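Local coordinates for oxidoreductase, putative (Neosartorya fumigata, PDB 6SKX), which probably catalyses NADPH-dependent reductive amination, reducing imines formed from carbonyl compounds and amines to the corresponding amines, at residues 77-80 with 81-84. Sequence-based numbering, arbitrary orientation.
Sequences GALD and HLHG
Ala78 and Leu79 offer their carbonyls to the backbone of His81 and Leu82 in a short 3-10 turn, part of the loop that leads from helix 68-75 to strand 86-89 in the Rossmann-type NADP-binding domain. Both bonds span three residues, the i+3 to i spacing that defines a 3-10 helix. His81 N donates to Ala78 O at 3.0 Å. The following bond, Leu82 N to Leu79 O, is weak at 3.4 Å, and beyond it the chain leaves the helical path.

Apolar packing follows the same three-residue step. Leu79 and Leu82 run alongside each other in the same direction, CD2 of Leu79 meeting CD1 of Leu82 at 4.1 Å. In Leu82, CG is anti to the carbonyl carbon (chi1 -67°), which lays the branch point against the preceding turn, 3.4 Å from Leu79 O. Leucine suits both places because its branched apolar end can pack between the turn and helix 95-106: Leu82 meets Phe105, Leu79 lies on Arg104, and both touch His108. Small Ala78 fits a buried position against Val52 of helix 51-56.

Asp80 is exposed, as suits a carboxylate, and its acid group turns off from the residues that follow. The His81 ring packs against helix 51-56, where a flat imidazole can offer carbon surface to Val52 and Ile55 and also touch Asn56; its buried ND1 has no hydrogen-bonding partner in the model. The imidazole turns an edge to Ala78 O, which lies in the ring plane 3.8 Å from His81 ND1.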
# COMPACT_ATOMS: atom_id res chain seq x y z
N GLY A 77 -2.14 -41.92 5.52
CA GLY A 77 -2.23 -43.20 6.24
C GLY A 77 -3.26 -43.21 7.37
O GLY A 77 -3.16 -44.13 8.22
N ALA A 78 -4.21 -42.27 7.42
CA ALA A 78 -5.12 -42.10 8.58
C ALA A 78 -6.55 -41.74 8.16
O ALA A 78 -7.35 -41.42 9.06
CB ALA A 78 -4.56 -41.03 9.49
N LEU A 79 -6.89 -41.81 6.88
CA LEU A 79 -8.24 -41.42 6.38
C LEU A 79 -9.34 -42.23 7.09
O LEU A 79 -10.43 -41.67 7.27
CB LEU A 79 -8.28 -41.62 4.86
CG LEU A 79 -7.25 -40.82 4.07
CD1 LEU A 79 -7.22 -41.27 2.62
CD2 LEU A 79 -7.51 -39.33 4.18
N ASP A 80 -9.06 -43.47 7.51
CA ASP A 80 -10.03 -44.38 8.19
C ASP A 80 -10.40 -43.87 9.59
O ASP A 80 -11.31 -44.47 10.20
CB ASP A 80 -9.49 -45.81 8.36
CG ASP A 80 -9.23 -46.61 7.08
OD1 ASP A 80 -9.76 -46.25 6.00
OD2 ASP A 80 -8.49 -47.62 7.17
N HIS A 81 -9.71 -42.85 10.15
CA HIS A 81 -9.95 -42.42 11.56
C HIS A 81 -10.77 -41.13 11.62
O HIS A 81 -11.13 -40.73 12.75
CB HIS A 81 -8.63 -42.36 12.30
CG HIS A 81 -8.00 -43.70 12.48
ND1 HIS A 81 -7.18 -44.28 11.50
CD2 HIS A 81 -8.07 -44.59 13.50
CE1 HIS A 81 -6.75 -45.44 11.94
NE2 HIS A 81 -7.28 -45.66 13.16
N LEU A 82 -11.17 -40.59 10.46
CA LEU A 82 -11.79 -39.24 10.31
C LEU A 82 -13.28 -39.20 10.68
O LEU A 82 -13.79 -38.07 10.86
CB LEU A 82 -11.59 -38.78 8.87
CG LEU A 82 -10.13 -38.49 8.49
CD1 LEU A 82 -10.05 -37.95 7.08
CD2 LEU A 82 -9.48 -37.52 9.48
N HIS A 83 -13.97 -40.34 10.80
CA HIS A 83 -15.44 -40.38 11.00
C HIS A 83 -15.79 -39.59 12.28
O HIS A 83 -15.20 -39.89 13.35
CB HIS A 83 -15.96 -41.85 10.99
CG HIS A 83 -17.45 -41.96 10.97
ND1 HIS A 83 -18.20 -41.88 9.77
CD2 HIS A 83 -18.35 -42.08 11.98
CE1 HIS A 83 -19.48 -41.94 10.06
NE2 HIS A 83 -19.60 -42.07 11.41
N GLY A 84 -16.74 -38.65 12.19
CA GLY A 84 -17.22 -37.81 13.30
C GLY A 84 -16.20 -36.74 13.74
O GLY A 84 -16.48 -36.04 14.70